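Local coordinates for Alr1585 protein (Nostoc sp., PDB 5C2I), which probably uses its haem to reduce hydrogen peroxide while oxidising dyes and other substrates, as a dye-decolorizing (DyP-type) peroxidase, at residues 140-148 with 178-186; 206-215 with 228-237. The protein carries 1 engineered substitution. All coordinates share one frame; numbering follows the deposited sequence.

In the fold
One contact packs a short helix on a sheet, the other joins two loops beside a cofactor. Contact 1 (140-148 with 178-186) comes first along the chain and lies in the N-terminal half, where strand 177-189 of the first antiparallel sheet, paired with strand 42-50, meets the short helix 142-145. Contact 2 (206-215 with 228-237) follows in series, joining the start of helix 212-221 and the chain before it to the loop that follows, which leads toward strand 239-240 of the second sheet. The centres are about 31 Å apart, on opposite sides of the chain's centre, and nearest atoms are about 13 Å apart. Contact 1 lies by the interface with a second subunit, whereas contact 2 reaches the haem propionates.

Contact 1. Residues 140-148 with 178-186; sequences WELGFQSEI and EIVHREDGF
In the ferredoxin-like alpha+beta fold of DyP peroxidases, the short helix 142-145 lies against strand 177-189 of the N-terminal antiparallel sheet, and packing of backbone and side chains joins them, with no direct hydrogen bond across. Gly143 makes the close backbone approach: its bare CA is 3.4 Å from Val180 O and 3.9 Å from His181 CB. The imidazole is thrown toward Phe144 because its CG stands anti to the backbone N (chi1 -171°). The two rings meet obliquely, planes at 50°, with Phe144 CZ 3.4 Å from His181 CD2. Two residues along the strand, Glu183 OE2 accepts from His181 NE2 at 2.6 Å, close to the imidazole plane, which fixes the ring's rotation. Lys258 bridges both Glu183 OE2 and Glu141 OE1, and its charge probably eases the closeness of these two carboxylates. Replacing His181 by an alanine would probably leave Glu183 OE2 without its imidazole donor and open a gap beside the Phe144 ring. The second subunit adds to the same corner, where Gln171 of that chain bonds Gly143 N and Glu141 OE1. One residue before His181, Val180 lies with CB and CG1 against Ser146, and its CG2 is near Gly143 O and 4.1 Å from Ile148 CG1.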
loop_
_atom_site.group_PDB
_atom_site.type_symbol
_atom_site.label_atom_id
_atom_site.label_comp_id
_atom_site.label_asym_id
_atom_site.label_seq_id
_atom_site.Cartn_x
_atom_site.Cartn_y
_atom_site.Cartn_z
ATOM N N TRP A 140 22.940 -31.634 -8.761
ATOM C CA TRP A 140 21.755 -30.926 -9.189
ATOM C C TRP A 140 20.552 -31.281 -8.338
ATOM O O TRP A 140 20.508 -32.352 -7.754
ATOM C CB TRP A 140 21.404 -31.276 -10.623
ATOM C CG TRP A 140 22.307 -30.726 -11.693
ATOM C CD1 TRP A 140 23.526 -30.146 -11.552
ATOM C CD2 TRP A 140 22.037 -30.758 -13.105
ATOM N NE1 TRP A 140 24.009 -29.764 -12.812
ATOM C CE2 TRP A 140 23.128 -30.193 -13.767
ATOM C CE3 TRP A 140 20.976 -31.260 -13.867
ATOM C CZ2 TRP A 140 23.152 -30.014 -15.161
ATOM C CZ3 TRP A 140 21.018 -31.098 -15.271
ATOM C CH2 TRP A 140 22.099 -30.485 -15.881
ATOM N N GLU A 141 19.604 -30.357 -8.253
ATOM C CA GLU A 141 18.312 -30.677 -7.673
ATOM C C GLU A 141 17.684 -31.859 -8.410
ATOM O O GLU A 141 17.839 -32.016 -9.637
ATOM C CB GLU A 141 17.403 -29.461 -7.662
ATOM C CG GLU A 141 17.845 -28.503 -6.556
ATOM C CD GLU A 141 17.034 -27.232 -6.461
ATOM O OE1 GLU A 141 16.004 -27.107 -7.126
ATOM O OE2 GLU A 141 17.459 -26.336 -5.683
ATOM N N LEU A 142 17.023 -32.729 -7.631
ATOM C CA LEU A 142 16.473 -33.997 -8.147
ATOM C C LEU A 142 15.650 -33.850 -9.422
ATOM O O LEU A 142 15.833 -34.612 -10.359
ATOM C CB LEU A 142 15.616 -34.686 -7.074
ATOM C CG LEU A 142 16.362 -35.275 -5.875
ATOM C CD1 LEU A 142 15.377 -35.614 -4.757
ATOM C CD2 LEU A 142 17.144 -36.525 -6.296
ATOM N N GLY A 143 14.784 -32.846 -9.475
ATOM C CA GLY A 143 13.944 -32.616 -10.656
ATOM C C GLY A 143 14.741 -32.544 -11.972
ATOM O O GLY A 143 14.335 -33.100 -13.003
ATOM N N PHE A 144 15.911 -31.911 -11.923
ATOM C CA PHE A 144 16.709 -31.728 -13.106
ATOM C C PHE A 144 17.554 -32.937 -13.462
ATOM O O PHE A 144 18.123 -32.969 -14.537
ATOM C CB PHE A 144 17.589 -30.479 -12.956
ATOM C CG PHE A 144 16.801 -29.185 -12.894
ATOM C CD1 PHE A 144 16.204 -28.668 -14.031
ATOM C CD2 PHE A 144 16.616 -28.527 -11.696
ATOM C CE1 PHE A 144 15.484 -27.501 -13.976
ATOM C CE2 PHE A 144 15.885 -27.358 -11.634
ATOM C CZ PHE A 144 15.309 -26.848 -12.777
ATOM N N GLN A 145 17.660 -33.918 -12.557
ATOM C CA GLN A 145 18.416 -35.118 -12.859
ATOM C C GLN A 145 17.680 -36.072 -13.772
ATOM O O GLN A 145 18.287 -36.959 -14.347
ATOM C CB GLN A 145 18.847 -35.828 -11.577
ATOM C CG GLN A 145 19.826 -34.961 -10.774
ATOM C CD GLN A 145 20.485 -35.686 -9.635
ATOM O OE1 GLN A 145 20.750 -36.868 -9.731
ATOM N NE2 GLN A 145 20.729 -34.990 -8.537
ATOM N N SER A 146 16.368 -35.928 -13.875
ATOM C CA SER A 146 15.571 -36.751 -14.792
ATOM C C SER A 146 15.885 -36.388 -16.230
ATOM O O SER A 146 16.383 -35.310 -16.501
ATOM C CB SER A 146 14.084 -36.497 -14.567
ATOM O OG SER A 146 13.692 -37.017 -13.295
ATOM N N GLU A 147 15.575 -37.296 -17.153
ATOM C CA GLU A 147 15.616 -36.981 -18.560
ATOM C C GLU A 147 14.397 -36.066 -18.838
ATOM O O GLU A 147 13.268 -36.438 -18.588
ATOM C CB GLU A 147 15.548 -38.248 -19.418
ATOM C CG GLU A 147 15.542 -37.943 -20.903
ATOM C CD GLU A 147 15.573 -39.185 -21.777
ATOM O OE1 GLU A 147 16.524 -39.979 -21.623
ATOM O OE2 GLU A 147 14.677 -39.337 -22.650
ATOM N N ILE A 148 14.680 -34.848 -19.252
ATOM C CA ILE A 148 13.648 -33.867 -19.499
ATOM C C ILE A 148 13.369 -33.809 -20.994
ATOM O O ILE A 148 14.295 -33.678 -21.797
ATOM C CB ILE A 148 14.080 -32.513 -18.960
ATOM C CG1 ILE A 148 14.198 -32.594 -17.436
ATOM C CG2 ILE A 148 13.108 -31.417 -19.377
ATOM C CD1 ILE A 148 14.826 -31.349 -16.819
ATOM N N GLU A 178 4.880 -37.167 -17.043
ATOM C CA GLU A 178 5.279 -36.907 -15.675
ATOM C C GLU A 178 5.734 -35.466 -15.601
ATOM O O GLU A 178 6.509 -35.015 -16.450
ATOM C CB GLU A 178 6.461 -37.795 -15.273
ATOM C CG GLU A 178 6.168 -39.288 -15.318
ATOM C CD GLU A 178 5.116 -39.706 -14.311
ATOM O OE1 GLU A 178 4.987 -39.019 -13.284
ATOM O OE2 GLU A 178 4.394 -40.692 -14.562
ATOM N N ILE A 179 5.248 -34.731 -14.620
ATOM C CA ILE A 179 5.798 -33.422 -14.347
ATOM C C ILE A 179 6.956 -33.672 -13.388
ATOM O O ILE A 179 6.725 -33.979 -12.219
ATOM C CB ILE A 179 4.724 -32.496 -13.756
ATOM C CG1 ILE A 179 3.600 -32.268 -14.793
ATOM C CG2 ILE A 179 5.339 -31.196 -13.325
ATOM C CD1 ILE A 179 2.374 -31.575 -14.244
ATOM N N VAL A 180 8.177 -33.575 -13.882
ATOM C CA VAL A 180 9.338 -33.985 -13.085
ATOM C C VAL A 180 9.857 -32.838 -12.229
ATOM O O VAL A 180 10.601 -33.058 -11.278
ATOM C CB VAL A 180 10.476 -34.602 -13.953
ATOM C CG1 VAL A 180 9.965 -35.833 -14.692
ATOM C CG2 VAL A 180 11.076 -33.589 -14.920
ATOM N N HIS A 181 9.485 -31.616 -12.581
ATOM C CA HIS A 181 9.914 -30.449 -11.835
ATOM C C HIS A 181 8.990 -29.282 -12.109
ATOM O O HIS A 181 8.471 -29.156 -13.237
ATOM C CB HIS A 181 11.353 -30.090 -12.195
ATOM C CG HIS A 181 11.923 -29.044 -11.324
ATOM N ND1 HIS A 181 12.066 -29.222 -9.969
ATOM C CD2 HIS A 181 12.269 -27.763 -11.577
ATOM C CE1 HIS A 181 12.557 -28.116 -9.435
ATOM N NE2 HIS A 181 12.684 -27.216 -10.389
ATOM N N ARG A 182 8.782 -28.440 -11.090
ATOM C CA ARG A 182 8.021 -27.198 -11.241
ATOM C C ARG A 182 8.763 -26.036 -10.587
ATOM O O ARG A 182 9.310 -26.172 -9.487
ATOM C CB ARG A 182 6.622 -27.335 -10.643
ATOM C CG ARG A 182 5.790 -26.062 -10.650
ATOM C CD ARG A 182 4.349 -26.263 -10.173
ATOM N NE ARG A 182 3.662 -24.989 -9.957
ATOM C CZ ARG A 182 2.364 -24.788 -10.016
ATOM N NH1 ARG A 182 1.516 -25.759 -10.347
ATOM N NH2 ARG A 182 1.904 -23.571 -9.766
ATOM N N GLU A 183 8.699 -24.880 -11.243
ATOM C CA GLU A 183 9.021 -23.609 -10.623
ATOM C C GLU A 183 7.843 -22.636 -10.756
ATOM O O GLU A 183 7.052 -22.701 -11.719
ATOM C CB GLU A 183 10.274 -22.996 -11.241
ATOM C CG GLU A 183 11.561 -23.828 -11.098
ATOM C CD GLU A 183 12.132 -23.868 -9.692
ATOM O OE1 GLU A 183 11.758 -23.047 -8.814
ATOM O OE2 GLU A 183 12.997 -24.762 -9.459
ATOM N N ASP A 184 7.768 -21.711 -9.792
ATOM C CA ASP A 184 6.842 -20.598 -9.821
ATOM C C ASP A 184 7.684 -19.324 -9.750
ATOM O O ASP A 184 8.097 -18.902 -8.677
ATOM C CB ASP A 184 5.881 -20.666 -8.635
ATOM C CG ASP A 184 4.807 -21.730 -8.820
ATOM O OD1 ASP A 184 5.076 -22.941 -8.547
ATOM O OD2 ASP A 184 3.709 -21.352 -9.293
ATOM N N GLY A 185 7.969 -18.774 -10.916
ATOM C CA GLY A 185 8.795 -17.592 -11.054
ATOM C C GLY A 185 8.036 -16.329 -10.747
ATOM O O GLY A 185 6.814 -16.241 -10.911
ATOM N N PHE A 186 8.769 -15.339 -10.261
ATOM C CA PHE A 186 8.192 -14.042 -9.948
ATOM C C PHE A 186 9.215 -12.937 -10.178
ATOM O O PHE A 186 10.415 -13.202 -10.342
ATOM C CB PHE A 186 7.668 -14.004 -8.508
ATOM C CG PHE A 186 8.722 -14.229 -7.468
ATOM C CD1 PHE A 186 9.432 -13.152 -6.940
ATOM C CD2 PHE A 186 9.012 -15.483 -7.039
ATOM C CE1 PHE A 186 10.411 -13.367 -5.977
ATOM C CE2 PHE A 186 9.990 -15.705 -6.068
ATOM C CZ PHE A 186 10.685 -14.639 -5.550
#

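Contact 2. Residues 206-215 with 228-237; sequences SQPLFMKRDV and WDPKAPLDSI. With HEM (protoporphyrin IX containing Fe), chain E.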
loop_
_atom_site.group_PDB
_atom_site.type_symbol
_atom_site.label_atom_id
_atom_site.label_comp_id
_atom_site.label_asym_id
_atom_site.label_seq_id
_atom_site.Cartn_x
_atom_site.Cartn_y
_atom_site.Cartn_z
ATOM N N SER A 206 20.410 -4.148 -19.963
ATOM C CA SER A 206 21.033 -4.172 -21.301
ATOM C C SER A 206 20.650 -5.420 -22.084
ATOM O O SER A 206 21.049 -6.554 -21.725
ATOM C CB SER A 206 22.548 -4.098 -21.175
ATOM O OG SER A 206 23.125 -4.036 -22.466
ATOM N N GLN A 207 19.864 -5.214 -23.137
ATOM C CA GLN A 207 19.360 -6.326 -23.962
ATOM C C GLN A 207 19.543 -6.061 -25.455
ATOM O O GLN A 207 19.419 -4.920 -25.905
ATOM C CB GLN A 207 17.892 -6.546 -23.714
ATOM C CG GLN A 207 17.540 -6.917 -22.292
ATOM C CD GLN A 207 17.480 -8.405 -22.076
ATOM O OE1 GLN A 207 18.268 -9.185 -22.647
ATOM N NE2 GLN A 207 16.503 -8.816 -21.281
ATOM N N PRO A 208 19.806 -7.108 -26.232
ATOM C CA PRO A 208 19.540 -6.986 -27.668
ATOM C C PRO A 208 18.088 -6.622 -27.928
ATOM O O PRO A 208 17.195 -7.196 -27.283
ATOM C CB PRO A 208 19.825 -8.394 -28.205
ATOM C CG PRO A 208 20.557 -9.105 -27.147
ATOM C CD PRO A 208 20.171 -8.483 -25.847
ATOM N N LEU A 209 17.846 -5.694 -28.847
ATOM C CA LEU A 209 16.494 -5.228 -29.131
ATOM C C LEU A 209 16.122 -5.558 -30.560
ATOM O O LEU A 209 16.957 -5.432 -31.484
ATOM C CB LEU A 209 16.383 -3.715 -28.907
ATOM C CG LEU A 209 16.811 -3.254 -27.498
ATOM C CD1 LEU A 209 16.596 -1.745 -27.386
ATOM C CD2 LEU A 209 16.006 -3.972 -26.429
ATOM N N PHE A 210 14.845 -5.894 -30.743
ATOM C CA PHE A 210 14.310 -6.340 -32.037
ATOM C C PHE A 210 13.026 -5.646 -32.458
ATOM O O PHE A 210 12.877 -5.296 -33.607
ATOM C CB PHE A 210 14.032 -7.856 -31.978
ATOM C CG PHE A 210 15.225 -8.658 -31.568
ATOM C CD1 PHE A 210 16.226 -8.947 -32.477
ATOM C CD2 PHE A 210 15.364 -9.102 -30.276
ATOM C CE1 PHE A 210 17.346 -9.667 -32.085
ATOM C CE2 PHE A 210 16.487 -9.811 -29.884
ATOM C CZ PHE A 210 17.443 -10.107 -30.810
ATOM N N MET A 211 12.128 -5.427 -31.515
ATOM C CA MET A 211 10.819 -4.865 -31.807
ATOM C C MET A 211 10.815 -3.346 -31.665
ATOM O O MET A 211 11.442 -2.799 -30.721
ATOM C CB MET A 211 9.748 -5.491 -30.888
ATOM C CG MET A 211 9.674 -7.003 -30.886
ATOM S SD MET A 211 9.396 -7.678 -32.533
ATOM C CE MET A 211 7.810 -7.020 -32.921
ATOM N N LYS A 212 10.117 -2.695 -32.574
ATOM C CA LYS A 212 9.999 -1.219 -32.596
ATOM C C LYS A 212 9.675 -0.606 -31.225
ATOM O O LYS A 212 10.283 0.410 -30.841
ATOM C CB LYS A 212 8.972 -0.746 -33.618
ATOM C CG LYS A 212 8.859 0.796 -33.699
ATOM C CD LYS A 212 7.973 1.271 -34.835
ATOM C CE LYS A 212 7.879 2.780 -34.815
ATOM N NZ LYS A 212 7.077 3.284 -35.939
ATOM N N ARG A 213 8.727 -1.184 -30.500
ATOM C CA ARG A 213 8.289 -0.584 -29.232
ATOM C C ARG A 213 9.481 -0.488 -28.283
ATOM O O ARG A 213 9.658 0.533 -27.583
ATOM C CB ARG A 213 7.176 -1.402 -28.566
ATOM C CG ARG A 213 5.874 -1.385 -29.345
ATOM C CD ARG A 213 4.922 -0.345 -28.857
ATOM N NE ARG A 213 4.848 -0.262 -27.400
ATOM C CZ ARG A 213 4.270 0.752 -26.756
ATOM N NH1 ARG A 213 3.671 1.737 -27.436
ATOM N NH2 ARG A 213 4.295 0.782 -25.428
ATOM N N ASP A 214 10.323 -1.519 -28.287
ATOM C CA ASP A 214 11.537 -1.494 -27.470
ATOM C C ASP A 214 12.593 -0.565 -28.007
ATOM O O ASP A 214 13.247 0.164 -27.231
ATOM C CB ASP A 214 12.139 -2.914 -27.358
ATOM C CG ASP A 214 11.287 -3.875 -26.511
ATOM O OD1 ASP A 214 10.513 -3.425 -25.651
ATOM O OD2 ASP A 214 11.410 -5.101 -26.705
ATOM N N VAL A 215 12.830 -0.630 -29.316
ATOM C CA VAL A 215 13.885 0.169 -29.944
ATOM C C VAL A 215 13.626 1.649 -29.715
ATOM O O VAL A 215 14.517 2.395 -29.295
ATOM C CB VAL A 215 14.020 -0.137 -31.445
ATOM C CG1 VAL A 215 14.968 0.844 -32.125
ATOM C CG2 VAL A 215 14.528 -1.571 -31.654
ATOM N N TRP A 228 26.285 3.339 -27.650
ATOM C CA TRP A 228 26.068 1.898 -27.768
ATOM C C TRP A 228 24.785 1.662 -28.540
ATOM O O TRP A 228 23.753 2.249 -28.203
ATOM C CB TRP A 228 25.916 1.231 -26.392
ATOM C CG TRP A 228 25.437 -0.171 -26.430
ATOM C CD1 TRP A 228 24.171 -0.626 -26.106
ATOM C CD2 TRP A 228 26.180 -1.349 -26.844
ATOM N NE1 TRP A 228 24.122 -1.990 -26.228
ATOM C CE2 TRP A 228 25.327 -2.459 -26.683
ATOM C CE3 TRP A 228 27.489 -1.571 -27.259
ATOM C CZ2 TRP A 228 25.731 -3.781 -26.983
ATOM C CZ3 TRP A 228 27.889 -2.891 -27.544
ATOM C CH2 TRP A 228 27.016 -3.948 -27.428
ATOM N N ASP A 229 24.863 0.819 -29.569
ATOM C CA ASP A 229 23.686 0.388 -30.330
ATOM C C ASP A 229 23.174 -0.961 -29.814
ATOM O O ASP A 229 23.787 -1.988 -30.071
ATOM C CB ASP A 229 24.063 0.288 -31.813
ATOM C CG ASP A 229 22.893 -0.105 -32.707
ATOM O OD1 ASP A 229 21.763 -0.322 -32.194
ATOM O OD2 ASP A 229 23.122 -0.164 -33.937
ATOM N N PRO A 230 22.014 -0.988 -29.110
ATOM C CA PRO A 230 21.492 -2.234 -28.583
ATOM C C PRO A 230 20.696 -3.109 -29.574
ATOM O O PRO A 230 20.343 -4.233 -29.262
ATOM C CB PRO A 230 20.520 -1.754 -27.514
ATOM C CG PRO A 230 19.938 -0.535 -28.131
ATOM C CD PRO A 230 21.127 0.155 -28.789
ATOM N N LYS A 231 20.436 -2.612 -30.764
ATOM C CA LYS A 231 19.770 -3.407 -31.764
ATOM C C LYS A 231 20.590 -4.623 -32.141
ATOM O O LYS A 231 21.815 -4.627 -32.047
ATOM C CB LYS A 231 19.519 -2.582 -33.036
ATOM C CG LYS A 231 18.501 -1.475 -32.809
ATOM C CD LYS A 231 18.103 -0.716 -34.071
ATOM C CE LYS A 231 19.024 0.208 -34.800
ATOM N NZ LYS A 231 20.045 0.843 -33.976
ATOM N N ALA A 232 19.909 -5.671 -32.552
ATOM C CA ALA A 232 20.569 -6.895 -33.023
ATOM C C ALA A 232 19.800 -7.467 -34.212
ATOM O O ALA A 232 18.580 -7.260 -34.323
ATOM C CB ALA A 232 20.632 -7.923 -31.916
ATOM N N PRO A 233 20.509 -8.168 -35.126
ATOM C CA PRO A 233 19.820 -8.754 -36.279
ATOM C C PRO A 233 19.016 -9.951 -35.839
ATOM O O PRO A 233 19.369 -10.621 -34.860
ATOM C CB PRO A 233 20.967 -9.163 -37.195
ATOM C CG PRO A 233 22.107 -9.408 -36.290
ATOM C CD PRO A 233 21.940 -8.461 -35.126
ATOM N N LEU A 234 17.979 -10.272 -36.586
ATOM C CA LEU A 234 17.159 -11.426 -36.279
ATOM C C LEU A 234 17.928 -12.738 -36.241
ATOM O O LEU A 234 17.584 -13.591 -35.454
ATOM C CB LEU A 234 15.951 -11.544 -37.214
ATOM C CG LEU A 234 14.845 -10.496 -37.010
ATOM C CD1 LEU A 234 13.799 -10.711 -38.099
ATOM C CD2 LEU A 234 14.212 -10.604 -35.652
ATOM N N ASP A 235 18.967 -12.864 -37.049
ATOM C CA ASP A 235 19.752 -14.103 -37.052
ATOM C C ASP A 235 20.637 -14.311 -35.826
ATOM O O ASP A 235 21.254 -15.372 -35.694
ATOM C CB ASP A 235 20.523 -14.293 -38.363
ATOM C CG ASP A 235 21.677 -13.369 -38.528
ATOM O OD1 ASP A 235 21.979 -12.530 -37.682
ATOM O OD2 ASP A 235 22.344 -13.514 -39.542
ATOM N N SER A 236 20.643 -13.344 -34.902
ATOM C CA SER A 236 21.295 -13.524 -33.626
ATOM C C SER A 236 20.368 -14.180 -32.586
ATOM O O SER A 236 20.808 -14.528 -31.487
ATOM C CB SER A 236 21.854 -12.216 -33.073
ATOM O OG SER A 236 20.747 -11.438 -32.634
ATOM N N ILE A 237 19.111 -14.401 -32.950
ATOM C CA ILE A 237 18.183 -15.038 -32.035
ATOM C C ILE A 237 17.274 -16.103 -32.699
ATOM O O ILE A 237 16.903 -17.077 -32.033
ATOM C CB ILE A 237 17.343 -13.959 -31.286
ATOM C CG1 ILE A 237 16.597 -14.525 -30.100
ATOM C CG2 ILE A 237 16.363 -13.225 -32.221
ATOM C CD1 ILE A 237 15.964 -13.477 -29.196
HETATM C CHA HEM E . 23.929 -8.132 -16.885
HETATM C CHB HEM E . 23.209 -10.141 -12.560
HETATM C CHC HEM E . 24.004 -14.511 -14.482
HETATM C CHD HEM E . 24.961 -12.439 -18.721
HETATM C C1A HEM E . 23.683 -8.295 -15.531
HETATM C C2A HEM E . 23.451 -7.234 -14.607
HETATM C C3A HEM E . 23.250 -7.802 -13.398
HETATM C C4A HEM E . 23.331 -9.201 -13.579
HETATM C CMA HEM E . 22.932 -7.117 -12.096
HETATM C CAA HEM E . 23.424 -5.728 -14.898
HETATM C CBA HEM E . 22.093 -5.110 -15.336
HETATM C CGA HEM E . 21.655 -5.755 -16.621
HETATM O O1A HEM E . 22.084 -5.367 -17.747
HETATM O O2A HEM E . 20.858 -6.694 -16.558
HETATM C C1B HEM E . 23.324 -11.518 -12.745
HETATM C C2B HEM E . 23.120 -12.490 -11.704
HETATM C C3B HEM E . 23.295 -13.691 -12.234
HETATM C C4B HEM E . 23.682 -13.451 -13.627
HETATM C CMB HEM E . 22.739 -12.167 -10.303
HETATM C CAB HEM E . 23.148 -15.052 -11.661
HETATM C CBB HEM E . 22.371 -15.341 -10.602
HETATM C C1C HEM E . 24.394 -14.335 -15.820
HETATM C C2C HEM E . 24.867 -15.317 -16.665
HETATM C C3C HEM E . 25.161 -14.716 -17.862
HETATM C C4C HEM E . 24.832 -13.362 -17.730
HETATM C CMC HEM E . 24.991 -16.787 -16.390
HETATM C CAC HEM E . 25.736 -15.288 -19.078
HETATM C CBC HEM E . 26.557 -16.303 -19.194
HETATM C C1D HEM E . 24.624 -11.099 -18.539
HETATM C C2D HEM E . 24.694 -10.151 -19.645
HETATM C C3D HEM E . 24.456 -8.949 -19.137
HETATM C C4D HEM E . 24.187 -9.198 -17.704
HETATM C CMD HEM E . 25.005 -10.436 -21.105
HETATM C CAD HEM E . 24.380 -7.660 -19.904
HETATM C CBD HEM E . 25.742 -6.981 -20.090
HETATM C CGD HEM E . 25.572 -5.736 -20.898
HETATM O O1D HEM E . 25.998 -4.698 -20.397
HETATM O O2D HEM E . 25.024 -5.728 -22.053
HETATM N NA HEM E . 23.684 -9.490 -14.876
HETATM N NB HEM E . 23.721 -12.133 -13.815
HETATM N NC HEM E . 24.463 -13.120 -16.436
HETATM N ND HEM E . 24.394 -10.483 -17.377
HETATM FE FE HEM E . 24.101 -11.282 -15.646
HETATM O O HOH W 1 22.105 -3.569 -25.008
HETATM O O HOH W 2 21.869 -11.784 -16.130
#
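Ser206 grips both haem propionates: its OG bonds O2D of the haem at 2.6 Å, and its backbone N donates to O1A at 3.0 Å. With OG anti to the backbone N (chi1 -176°), the hydroxyl reaches one propionate while the amide serves the other. Water 1 ties this anchor to the second segment, accepting from Trp228 NE1 and donating to Ser206 OG, with a weak bond to Gln207 O. Arg337 and Arg364 also bond the haem, adding positive charge that probably steadies the propionates. Beyond the cofactor, two backbone bonds join the segments, Leu209 N to Pro230 O at 2.9 Å and Ala232 N to Leu209 O. They form a single beta bridge between Leu209 and Lys231, so the chain entering helix 212-221 is tied to the loop that follows it. That loop is braced by an Asx turn, Asp229 OD1 accepting from Lys231 N; the same oxygen is met from the opposite face of the carboxylate plane by Lys231 NZ at 2.7 Å, a salt bridge. Packing spreads outward from the bridge. Leu209 CD1 rests 3.6 Å from Pro230 CG, while Val215 crosses the aliphatic part of Lys231 at about a right angle. On the other flank Phe210 fills the bend of 232-237. Ile237 CG2 sits over a face of its ring, 4.0 Å from the centroid and 28° off the normal, a CH-pi contact, and Ala232 CB approaches Phe210 CE1. Pro233 O and Ser236 OG lie at the ring edge, near its plane; these two oxygens are themselves joined, Ser236 OG donating to Pro233 O at 2.7 Å.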